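Local coordinates for protein 6-phospho-beta-d glycosidase (Streptococcus pyogenes, PDB 5FOO) that probably hydrolyses 6-phospho-beta-glucosides, as a family 1 glycoside hydrolase whose pocket binds the probe 6-phosphocyclophellitol, at residues His118-Pro123 with Pro166-Glu171; Val312-Pro315 with Glu320-Tyr323; Gly330-Val335 with Trp339-Glu344; Thr417-Trp422 with Gln442-Lys447. The protein carries 1 engineered substitution. All coordinates share one frame; numbering follows the deposited sequence.

All four contacts lie around one eight-stranded parallel barrel and follow one another along the chain, none enclosing or crossing another. Contact 1 closes first, bringing the loop after strand 112-116 against the start of helix 166-174, beside the ligand. Contact 2 is a short closure within the long excursion after strand 302-305, on the protein's periphery. Beyond strand 324-325, still between the sixth and seventh barrel strands, contact 3 is a tight hairpin whose second strand brings Trp339 to the pocket. Contact 4 joins the loop leaving the last barrel strand, 410-416, to strand 444-446. The centres of contacts 2 and 4 lie about 42 Å apart, on opposite sides of the chain's centre.

Contact 1: His118-Pro123 with Pro166-Glu171; sequences HHFDLP and PMVVVE. With JAZ (6-phosphocyclophellitol), chain G.
Phe120 and His118 meet Val168 and Val169 in a buried, apolar loop-to-helix contact at the ligand end of the barrel, where the loop after strand 112-116 packs on the first turns of helix 166-174. No hydrogen bond crosses it. The Phe120 ring does most of the touching: CZ lies 3.5 Å from Val168 CG1, and its CD1 is 3.6 Å from Val169 CG2. That same valine methyl reaches the imidazole of His118, at 3.9 Å from CE1, and is thereby shared by two rings. The polar end of His118 turns to another partner, ND1 being hydrogen-bonded to His163.

His119 faces the ligand. With CG anti to the backbone N (chi1 -164°), its imidazole is carried over the Phe120 ring, and CD2 stands 3.6 Å above the centre of that ring's plane. From there NE2 donates a somewhat bent hydrogen bond of 3.0 Å to O16 of 6-phosphocyclophellitol, with an angle of 132° at the proton. Behind it, the His119 backbone N is bonded to Asp121 OD1 at 2.9 Å, approaching from above the carboxylate plane.

Helix 166-174 begins directly after Asn164 and Glu165, both of the ligand pocket; Asn164-Glu165-Pro166 matches the motif that in family 1 carries the acid/base glutamate. The other face of the helix start rests on helices 186-208 and 235-258. The chemistry thus divides in two: carbon-to-carbon contacts, without a hydrogen bond, join loop and helix, while Phe120, wedged between valines and imidazole, backs the histidine that donates to O16, an oxygen on the carbocyclic ring of the inhibitor.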
# COMPACT_ATOMS: atom_id res chain seq x y z
N HIS A 118 -1.50 -2.80 -8.38
CA HIS A 118 -2.81 -3.14 -7.79
C HIS A 118 -2.90 -2.44 -6.47
O HIS A 118 -2.09 -2.70 -5.58
CB HIS A 118 -2.94 -4.65 -7.64
CG HIS A 118 -4.12 -5.11 -6.86
ND1 HIS A 118 -4.06 -6.11 -5.92
CD2 HIS A 118 -5.42 -4.72 -6.90
CE1 HIS A 118 -5.24 -6.29 -5.37
NE2 HIS A 118 -6.08 -5.45 -5.93
N HIS A 119 -3.87 -1.55 -6.34
CA HIS A 119 -4.12 -0.88 -5.06
C HIS A 119 -5.65 -0.89 -4.82
O HIS A 119 -6.37 0.10 -5.11
CB HIS A 119 -3.54 0.57 -5.10
CG HIS A 119 -3.39 1.19 -3.77
ND1 HIS A 119 -2.28 1.93 -3.41
CD2 HIS A 119 -4.19 1.16 -2.67
CE1 HIS A 119 -2.41 2.34 -2.16
NE2 HIS A 119 -3.57 1.89 -1.69
N PHE A 120 -6.13 -2.05 -4.35
CA PHE A 120 -7.51 -2.31 -3.98
C PHE A 120 -8.49 -2.12 -5.14
O PHE A 120 -9.67 -1.74 -4.91
CB PHE A 120 -7.96 -1.37 -2.83
CG PHE A 120 -7.00 -1.26 -1.66
CD1 PHE A 120 -6.02 -2.20 -1.37
CD2 PHE A 120 -7.13 -0.18 -0.79
CE1 PHE A 120 -5.16 -2.06 -0.25
CE2 PHE A 120 -6.30 -0.02 0.32
CZ PHE A 120 -5.32 -0.97 0.60
N ASP A 121 -8.02 -2.34 -6.38
CA ASP A 121 -8.79 -1.97 -7.54
C ASP A 121 -8.99 -3.02 -8.60
O ASP A 121 -8.96 -2.72 -9.79
CB ASP A 121 -8.24 -0.66 -8.16
CG ASP A 121 -6.82 -0.82 -8.75
OD1 ASP A 121 -6.07 -1.73 -8.29
OD2 ASP A 121 -6.47 -0.06 -9.69
N LEU A 122 -9.30 -4.23 -8.17
CA LEU A 122 -9.81 -5.25 -9.05
C LEU A 122 -10.98 -4.71 -9.89
O LEU A 122 -11.89 -4.04 -9.37
CB LEU A 122 -10.24 -6.47 -8.22
CG LEU A 122 -10.77 -7.64 -9.03
CD1 LEU A 122 -9.63 -8.53 -9.50
CD2 LEU A 122 -11.78 -8.45 -8.23
N PRO A 123 -11.01 -5.01 -11.19
CA PRO A 123 -12.24 -4.74 -11.98
C PRO A 123 -13.49 -5.48 -11.46
O PRO A 123 -13.49 -6.73 -11.28
CB PRO A 123 -11.92 -5.28 -13.36
CG PRO A 123 -10.46 -5.39 -13.43
CD PRO A 123 -10.00 -5.70 -12.00
N PRO A 166 -1.56 -6.58 0.13
CA PRO A 166 -2.47 -7.59 -0.20
C PRO A 166 -3.26 -8.14 0.98
O PRO A 166 -4.44 -8.50 0.78
CB PRO A 166 -1.62 -8.63 -0.90
CG PRO A 166 -0.29 -8.46 -0.32
CD PRO A 166 -0.19 -6.97 -0.22
N MET A 167 -2.72 -8.13 2.20
CA MET A 167 -3.54 -8.60 3.36
C MET A 167 -4.70 -7.65 3.68
O MET A 167 -5.67 -8.05 4.27
CB MET A 167 -2.68 -8.80 4.63
CG MET A 167 -3.47 -9.42 5.85
SD MET A 167 -4.23 -10.97 5.36
CE MET A 167 -2.88 -12.06 5.66
N VAL A 168 -4.57 -6.37 3.34
CA VAL A 168 -5.66 -5.40 3.45
C VAL A 168 -6.80 -5.74 2.46
O VAL A 168 -7.95 -5.57 2.78
CB VAL A 168 -5.19 -3.93 3.29
CG1 VAL A 168 -6.35 -2.98 3.29
CG2 VAL A 168 -4.19 -3.56 4.41
N VAL A 169 -6.49 -6.21 1.26
CA VAL A 169 -7.51 -6.71 0.35
C VAL A 169 -8.24 -7.96 0.92
O VAL A 169 -9.47 -8.08 0.81
CB VAL A 169 -6.88 -7.07 -1.00
CG1 VAL A 169 -7.86 -7.79 -1.91
CG2 VAL A 169 -6.42 -5.81 -1.71
N VAL A 170 -7.46 -8.90 1.45
CA VAL A 170 -7.98 -10.09 2.02
C VAL A 170 -8.95 -9.70 3.16
O VAL A 170 -10.05 -10.21 3.20
CB VAL A 170 -6.87 -10.90 2.64
CG1 VAL A 170 -7.41 -12.03 3.54
CG2 VAL A 170 -5.94 -11.47 1.60
N GLU A 171 -8.51 -8.82 4.07
CA GLU A 171 -9.29 -8.42 5.21
C GLU A 171 -10.48 -7.58 4.82
O GLU A 171 -11.62 -7.93 5.19
CB GLU A 171 -8.43 -7.77 6.32
CG GLU A 171 -7.61 -8.90 6.97
CD GLU A 171 -6.74 -8.52 8.19
OE1 GLU A 171 -6.61 -7.27 8.40
OE2 GLU A 171 -6.21 -9.50 8.91
C2 JAZ G . -4.69 4.97 2.43
C3 JAZ G . -3.72 4.27 1.44
C4 JAZ G . -3.13 3.01 2.06
C5 JAZ G . -2.39 3.29 3.36
C6 JAZ G . -3.27 4.07 4.31
C7 JAZ G . -3.87 5.32 3.67
C8 JAZ G . -4.63 6.18 4.67
O9 JAZ G . -5.72 5.41 5.16
P10 JAZ G . -7.06 6.15 5.59
O11 JAZ G . -7.97 5.03 5.98
O12 JAZ G . -7.50 7.12 4.57
O13 JAZ G . -6.70 6.98 6.74
O14 JAZ G . -4.27 3.21 4.86
O15 JAZ G . -5.19 6.19 1.87
O16 JAZ G . -4.48 3.92 0.31
O17 JAZ G . -2.27 2.37 1.13

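Contact 2: Val312-Pro315 with Glu320-Tyr323; sequences VISP and EWYY. With EDO (1,2-ethanediol), chain L; EDO (1,2-ethanediol), chain K.
The indole NE1 of Trp321 is where this contact concentrates: Ser314 packs against it, while its N-H makes a weak hydrogen bond to the carbonyl oxygen of Ser316. Ser314 OG comes within 3.3 Å of NE1, but the angle is too poor for a hydrogen bond. The hydroxyl and its carbon therefore lie against the pyrrole part of the indole as packing partners. Ser314 CB is 3.4 Å from Trp321 NE1, and this carbon continues along the ring system to CZ2 at 4.0 Å; OG lies nearer the CD1 side of NE1, 3.8 Å from Trp321 CD1. The approach is oblique to the ring.

Trp321 reaches back to the serine because CG stands anti to its carbonyl carbon (chi1 -73°), which swings the indole out from the short 3-10 segment toward 312-315. The ring also meets that of Trp317, with planes at about 55°. Within 320-323, Trp321 CB sits 3.9 Å above one face of the Tyr322 ring, toward its rim, and Glu320 CA stands 4.3 Å over the centre of the Tyr323 ring. Two ethanediol molecules, probably from the crystallisation liquor, lie along the carbonyls of this segment, one of them modelled too close to Glu320 O to be relied on, the other bonded at most weakly.

Both segments belong to the surface loop between strands 302-305 and 324-325. The 312-315 side lies at the surface of the protein, whereas 320-323 is anchored inward: Tyr323 packs on helix 235-258 and bonds to its Asn248, and Tyr322 OH is hydrogen-bonded to Asp272, just beyond helix 263-271.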
# COMPACT_ATOMS: atom_id res chain seq x y z
N VAL A 312 -18.18 -20.92 21.14
CA VAL A 312 -18.39 -22.36 20.92
C VAL A 312 -18.51 -22.66 19.41
O VAL A 312 -18.23 -23.76 19.01
CB VAL A 312 -19.62 -22.85 21.67
CG1 VAL A 312 -20.92 -22.22 21.18
CG2 VAL A 312 -19.74 -24.37 21.62
N ILE A 313 -19.03 -21.71 18.61
CA ILE A 313 -18.97 -21.79 17.15
C ILE A 313 -18.74 -20.42 16.59
O ILE A 313 -19.25 -19.45 17.13
CB ILE A 313 -20.27 -22.31 16.48
CG1 ILE A 313 -21.49 -21.61 17.02
CG2 ILE A 313 -20.42 -23.80 16.68
CD1 ILE A 313 -22.52 -21.29 15.95
N SER A 314 -18.03 -20.33 15.49
CA SER A 314 -17.93 -19.03 14.83
C SER A 314 -18.67 -19.07 13.47
O SER A 314 -18.68 -20.13 12.82
CB SER A 314 -16.44 -18.62 14.69
OG SER A 314 -16.00 -17.78 15.75
N PRO A 315 -19.21 -17.89 13.02
CA PRO A 315 -19.89 -17.80 11.70
C PRO A 315 -18.96 -18.19 10.51
O PRO A 315 -19.42 -18.73 9.53
CB PRO A 315 -20.34 -16.30 11.61
CG PRO A 315 -19.45 -15.54 12.55
CD PRO A 315 -18.97 -16.54 13.61
N GLU A 320 -8.69 -13.54 14.06
CA GLU A 320 -9.13 -13.03 15.37
C GLU A 320 -9.78 -14.03 16.33
O GLU A 320 -10.11 -13.68 17.48
CB GLU A 320 -10.01 -11.77 15.22
CG GLU A 320 -9.28 -10.64 14.49
CD GLU A 320 -9.82 -9.24 14.77
OE1 GLU A 320 -10.95 -9.08 15.25
OE2 GLU A 320 -9.10 -8.26 14.46
N TRP A 321 -9.88 -15.28 15.91
CA TRP A 321 -10.09 -16.37 16.84
C TRP A 321 -8.95 -16.43 17.83
O TRP A 321 -9.17 -16.95 18.89
CB TRP A 321 -10.06 -17.75 16.15
CG TRP A 321 -11.28 -18.17 15.27
CD1 TRP A 321 -12.30 -17.39 14.84
CD2 TRP A 321 -11.52 -19.49 14.72
NE1 TRP A 321 -13.17 -18.14 14.07
CE2 TRP A 321 -12.72 -19.43 14.00
CE3 TRP A 321 -10.85 -20.71 14.82
CZ2 TRP A 321 -13.26 -20.56 13.34
CZ3 TRP A 321 -11.36 -21.82 14.14
CH2 TRP A 321 -12.55 -21.73 13.40
N TYR A 322 -7.73 -16.02 17.47
CA TYR A 322 -6.57 -16.22 18.32
C TYR A 322 -6.06 -14.95 19.01
O TYR A 322 -5.06 -15.03 19.73
CB TYR A 322 -5.43 -16.89 17.53
CG TYR A 322 -5.84 -18.22 16.98
CD1 TYR A 322 -5.98 -19.30 17.81
CD2 TYR A 322 -6.22 -18.37 15.64
CE1 TYR A 322 -6.45 -20.52 17.33
CE2 TYR A 322 -6.65 -19.59 15.13
CZ TYR A 322 -6.78 -20.67 15.99
OH TYR A 322 -7.20 -21.91 15.51
N TYR A 323 -6.70 -13.80 18.78
CA TYR A 323 -6.26 -12.57 19.43
C TYR A 323 -7.35 -11.53 19.29
O TYR A 323 -8.11 -11.61 18.39
CB TYR A 323 -4.93 -12.03 18.80
CG TYR A 323 -5.01 -11.69 17.31
CD1 TYR A 323 -5.45 -10.44 16.89
CD2 TYR A 323 -4.72 -12.65 16.34
CE1 TYR A 323 -5.60 -10.12 15.51
CE2 TYR A 323 -4.86 -12.36 14.95
CZ TYR A 323 -5.28 -11.09 14.55
OH TYR A 323 -5.38 -10.80 13.24
C1 EDO L . -11.44 -9.41 18.41
O1 EDO L . -12.61 -8.76 19.00
C2 EDO L . -11.62 -10.93 18.30
O2 EDO L . -10.50 -11.81 18.65
C1 EDO K . -12.64 -14.45 19.53
O1 EDO K . -12.07 -15.76 19.86
C2 EDO K . -13.45 -14.53 18.24
O2 EDO K . -13.34 -13.26 17.58

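Contact 3: Gly330-Val335 with Trp339-Glu344; sequences GHRMNV and WEIYPE. Engineered in segment 330-335: His331 (natural residue Arg).
Strands 332-334 and 339-341 run antiparallel with a marked twist, 130° between their directions, and are joined by a nearly straight bond from Asn334 N to Trp339 O (2.8 Å, 177°) and by Ile341 N to Arg332 O at 2.9 Å. The return bond from Trp339 N to Asn334 O is weak. Met333 and Glu340 form the non-hydrogen-bonded pair between them, and Met333 CG lies 3.4 Å from Trp339 O.

On the opposite face, Ile341 CD1 touches Asn334 CB at 3.9 Å, and its CG2 lies over one face of the Arg332 guanidinium. A bend at chi3 (77°) brings that group round so that its edge meets Pro343, NH1 being 3.7 Å from CD; NH1 is also salt-bridged to Glu395. Glu340 is fixed at both oxygens: OE1 pairs with Arg303, and OE2 accepts from a water at 2.7 Å that also bridges Arg332 N and Ile341 O. The engineered His331 sets its CB 3.5 Å from Glu340 OE2.

This is a two-stranded beta hairpin in the long loop after the sixth barrel strand, presenting Lys337 and Trp339, paired by a cation-pi contact, to the 6-phosphocyclophellitol pocket.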
# COMPACT_ATOMS: atom_id res chain seq x y z
N GLY A 330 -2.37 4.99 28.50
CA GLY A 330 -1.26 5.92 28.36
C GLY A 330 -0.71 6.03 26.91
O GLY A 330 0.22 6.76 26.69
N HIS A 331 -1.34 5.41 25.91
CA HIS A 331 -0.78 5.51 24.53
C HIS A 331 -0.95 6.91 24.00
O HIS A 331 -1.87 7.63 24.41
CB HIS A 331 -1.41 4.49 23.56
CG HIS A 331 -2.88 4.67 23.34
ND1 HIS A 331 -3.82 4.10 24.15
CD2 HIS A 331 -3.56 5.38 22.42
CE1 HIS A 331 -5.02 4.47 23.76
NE2 HIS A 331 -4.89 5.25 22.72
N ARG A 332 -0.08 7.31 23.07
CA ARG A 332 -0.21 8.63 22.44
C ARG A 332 -1.17 8.43 21.28
O ARG A 332 -1.12 7.41 20.65
CB ARG A 332 1.14 9.14 21.91
CG ARG A 332 2.21 9.45 22.97
CD ARG A 332 3.58 9.57 22.24
NE ARG A 332 3.77 10.86 21.51
CZ ARG A 332 4.53 11.07 20.40
NH1 ARG A 332 5.21 10.11 19.77
NH2 ARG A 332 4.60 12.29 19.88
N MET A 333 -2.02 9.40 20.98
CA MET A 333 -3.10 9.17 20.03
C MET A 333 -3.38 10.39 19.13
O MET A 333 -3.14 11.58 19.48
CB MET A 333 -4.35 8.74 20.82
CG MET A 333 -5.43 8.06 19.97
SD MET A 333 -7.06 8.09 20.77
CE MET A 333 -7.25 9.82 21.12
N ASN A 334 -3.83 10.07 17.92
CA ASN A 334 -4.36 11.03 16.98
C ASN A 334 -5.89 10.96 17.17
O ASN A 334 -6.55 9.96 16.79
CB ASN A 334 -3.98 10.61 15.56
CG ASN A 334 -4.60 11.47 14.49
OD1 ASN A 334 -5.46 12.32 14.76
ND2 ASN A 334 -4.18 11.25 13.26
N VAL A 335 -6.45 12.00 17.78
CA VAL A 335 -7.91 11.97 18.16
C VAL A 335 -8.85 11.88 16.97
O VAL A 335 -9.74 11.05 17.01
CB VAL A 335 -8.28 13.16 19.08
CG1 VAL A 335 -9.80 13.30 19.31
CG2 VAL A 335 -7.55 13.03 20.42
N TRP A 339 -6.27 6.63 16.15
CA TRP A 339 -5.08 5.81 16.01
C TRP A 339 -3.98 6.19 16.97
O TRP A 339 -3.64 7.38 17.12
CB TRP A 339 -4.52 5.93 14.59
CG TRP A 339 -5.29 5.16 13.55
CD1 TRP A 339 -6.36 4.36 13.76
CD2 TRP A 339 -5.05 5.13 12.13
NE1 TRP A 339 -6.79 3.84 12.58
CE2 TRP A 339 -5.99 4.28 11.56
CE3 TRP A 339 -4.11 5.75 11.29
CZ2 TRP A 339 -6.06 4.03 10.18
CZ3 TRP A 339 -4.17 5.50 9.96
CH2 TRP A 339 -5.13 4.64 9.41
N GLU A 340 -3.38 5.17 17.55
CA GLU A 340 -2.15 5.35 18.35
C GLU A 340 -1.00 5.89 17.43
O GLU A 340 -0.88 5.51 16.25
CB GLU A 340 -1.73 4.02 18.95
CG GLU A 340 -0.53 4.15 19.87
CD GLU A 340 -0.14 2.90 20.59
OE1 GLU A 340 -0.79 1.82 20.44
OE2 GLU A 340 0.86 3.00 21.32
N ILE A 341 -0.18 6.75 18.00
CA ILE A 341 1.05 7.20 17.41
C ILE A 341 2.21 6.58 18.23
O ILE A 341 2.34 6.80 19.48
CB ILE A 341 1.09 8.73 17.45
CG1 ILE A 341 -0.08 9.26 16.56
CG2 ILE A 341 2.51 9.29 17.09
CD1 ILE A 341 -0.15 10.77 16.49
N TYR A 342 3.04 5.78 17.54
CA TYR A 342 4.18 5.08 18.15
C TYR A 342 5.34 4.92 17.09
O TYR A 342 5.51 3.86 16.50
CB TYR A 342 3.70 3.71 18.68
CG TYR A 342 4.69 3.09 19.59
CD1 TYR A 342 4.96 3.65 20.86
CD2 TYR A 342 5.42 1.99 19.18
CE1 TYR A 342 5.92 3.09 21.70
CE2 TYR A 342 6.33 1.40 20.02
CZ TYR A 342 6.60 1.97 21.24
OH TYR A 342 7.60 1.38 21.96
N PRO A 343 6.09 6.00 16.82
CA PRO A 343 7.16 5.99 15.77
C PRO A 343 8.33 5.00 15.99
O PRO A 343 9.03 4.66 15.05
CB PRO A 343 7.68 7.45 15.79
CG PRO A 343 7.36 7.95 17.16
CD PRO A 343 6.02 7.33 17.48
N GLU A 344 8.48 4.52 17.20
CA GLU A 344 9.49 3.55 17.54
C GLU A 344 9.29 2.31 16.79
O GLU A 344 10.23 1.57 16.55
CB GLU A 344 9.44 3.22 19.01
CG GLU A 344 9.82 4.37 19.92
CD GLU A 344 8.64 5.26 20.43
OE1 GLU A 344 7.60 5.45 19.72
OE2 GLU A 344 8.82 5.77 21.56
O HOH W 1 1.90 5.43 21.85

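Contact 4: Thr417-Trp422 with Gln442-Lys447; sequences TPIDGW and QVRRPK
The guanidinium of Arg444 has Ile419 CG2 over one face, 4.3 Å above its plane and toward the rim, and Gln442 OE1 at its edge. The edge contact is a hydrogen bond of 3.3 Å from Arg444 NH1 to Gln442 OE1, lying in both planes and using a lone pair of the amide oxygen. The contact links the loop that leaves the eighth strand of the TIM barrel to strand 444-446, the second strand of a hairpin with 435-437.

Ile419 crosses the arginine at about a right angle. Its CG2 meets the Arg444 aliphatic chain at CG, 4.0 Å away, and its CD1 lies 4.1 Å from Arg444 NE. The kink at chi2 (69°) folds the arginine back toward this isoleucine; beyond it, NH2 is salt-bridged to Asp61 of helix 54-67 and bonded to Ser52 O.

A second, ionic link joins the segments at Asp420 and Lys447, both buried. Lys447 is extended beyond CG, which carries its ammonium across to the loop. Each charge is shared: Asp420 OD2 pairs with Arg431 and OD1 also accepts from Gly433 N, while Lys447 NZ reaches Glu374 and Gly433 O. Such a network would be expected to favour the charged forms of both groups and to hold the carboxylate's rotation. Trp416, Ser423 and Trp424 of the ligand pocket flank 417-422, so the salt bridge is made by the same loop, with the Asp420 side chain about 10 Å from the ligand. The bond itself runs from Lys447 NZ to Asp420 OD1 at 3.0 Å, entering on the syn lone pair.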
# COMPACT_ATOMS: atom_id res chain seq x y z
N THR A 417 0.78 11.63 1.89
CA THR A 417 0.51 11.57 0.47
C THR A 417 0.97 12.95 -0.06
O THR A 417 0.88 13.94 0.67
CB THR A 417 -0.87 11.14 0.06
OG1 THR A 417 -0.83 10.71 -1.31
CG2 THR A 417 -1.85 12.28 0.25
N PRO A 418 1.49 13.03 -1.29
CA PRO A 418 1.90 14.38 -1.71
C PRO A 418 0.79 15.45 -1.72
O PRO A 418 1.01 16.55 -1.25
CB PRO A 418 2.39 14.15 -3.13
CG PRO A 418 2.97 12.81 -3.04
CD PRO A 418 1.99 12.02 -2.24
N ILE A 419 -0.33 15.11 -2.31
CA ILE A 419 -1.46 15.97 -2.46
C ILE A 419 -2.70 15.24 -1.91
O ILE A 419 -2.91 14.09 -2.24
CB ILE A 419 -1.68 16.30 -3.94
CG1 ILE A 419 -0.45 17.04 -4.50
CG2 ILE A 419 -2.96 17.13 -4.13
CD1 ILE A 419 -0.45 17.15 -6.01
N ASP A 420 -3.51 15.92 -1.12
CA ASP A 420 -4.72 15.37 -0.52
C ASP A 420 -5.40 14.52 -1.53
O ASP A 420 -5.58 14.97 -2.70
CB ASP A 420 -5.71 16.49 -0.09
CG ASP A 420 -5.23 17.33 1.12
OD1 ASP A 420 -4.35 16.90 1.91
OD2 ASP A 420 -5.83 18.42 1.32
N GLY A 421 -5.77 13.29 -1.13
CA GLY A 421 -6.50 12.40 -2.03
C GLY A 421 -7.73 11.72 -1.41
O GLY A 421 -8.00 11.84 -0.22
N TRP A 422 -8.38 10.91 -2.21
CA TRP A 422 -9.62 10.25 -1.84
C TRP A 422 -9.30 8.98 -1.10
O TRP A 422 -8.76 8.09 -1.71
CB TRP A 422 -10.39 9.95 -3.11
CG TRP A 422 -11.72 9.37 -2.92
CD1 TRP A 422 -12.86 10.02 -2.42
CD2 TRP A 422 -12.11 8.02 -3.18
NE1 TRP A 422 -13.93 9.14 -2.44
CE2 TRP A 422 -13.50 7.91 -2.87
CE3 TRP A 422 -11.44 6.89 -3.67
CZ2 TRP A 422 -14.19 6.73 -3.00
CZ3 TRP A 422 -12.15 5.71 -3.80
CH2 TRP A 422 -13.53 5.65 -3.49
N GLN A 442 -10.20 21.77 -7.44
CA GLN A 442 -8.95 21.04 -7.68
C GLN A 442 -7.68 21.91 -7.72
O GLN A 442 -6.65 21.53 -8.30
CB GLN A 442 -9.11 20.24 -8.97
CG GLN A 442 -10.26 19.28 -8.93
CD GLN A 442 -10.02 18.14 -7.98
OE1 GLN A 442 -8.86 17.73 -7.69
NE2 GLN A 442 -11.11 17.59 -7.48
N VAL A 443 -7.75 23.06 -7.08
CA VAL A 443 -6.58 23.89 -6.88
C VAL A 443 -5.74 23.38 -5.72
O VAL A 443 -6.26 23.13 -4.61
CB VAL A 443 -7.01 25.34 -6.57
CG1 VAL A 443 -5.81 26.23 -6.15
CG2 VAL A 443 -7.72 25.89 -7.79
N ARG A 444 -4.44 23.30 -5.96
CA ARG A 444 -3.48 22.86 -4.93
C ARG A 444 -2.87 24.05 -4.18
O ARG A 444 -2.72 25.13 -4.72
CB ARG A 444 -2.32 22.06 -5.53
CG ARG A 444 -2.62 20.64 -5.93
CD ARG A 444 -3.53 20.56 -7.11
NE ARG A 444 -3.43 19.28 -7.80
CZ ARG A 444 -4.41 18.42 -8.05
NH1 ARG A 444 -5.68 18.59 -7.61
NH2 ARG A 444 -4.11 17.32 -8.75
N ARG A 445 -2.52 23.83 -2.93
CA ARG A 445 -1.77 24.79 -2.17
C ARG A 445 -0.89 24.10 -1.17
O ARG A 445 -1.38 23.45 -0.24
CB ARG A 445 -2.74 25.73 -1.43
CG ARG A 445 -1.94 26.69 -0.59
CD ARG A 445 -2.64 28.00 -0.31
NE ARG A 445 -1.59 28.94 0.13
CZ ARG A 445 -1.77 30.17 0.60
NH1 ARG A 445 -3.00 30.69 0.72
NH2 ARG A 445 -0.70 30.88 0.97
N PRO A 446 0.44 24.24 -1.33
CA PRO A 446 1.39 23.61 -0.38
C PRO A 446 1.11 23.97 1.05
O PRO A 446 0.80 25.13 1.33
CB PRO A 446 2.73 24.22 -0.78
CG PRO A 446 2.58 24.44 -2.27
CD PRO A 446 1.13 24.82 -2.50
N LYS A 447 1.26 23.01 1.95
CA LYS A 447 1.13 23.26 3.38
C LYS A 447 2.53 23.49 3.92
O LYS A 447 3.55 23.24 3.22
CB LYS A 447 0.46 22.08 4.13
CG LYS A 447 -0.76 21.53 3.45
CD LYS A 447 -1.43 20.43 4.29
CE LYS A 447 -2.52 19.72 3.50
NZ LYS A 447 -2.90 18.38 4.02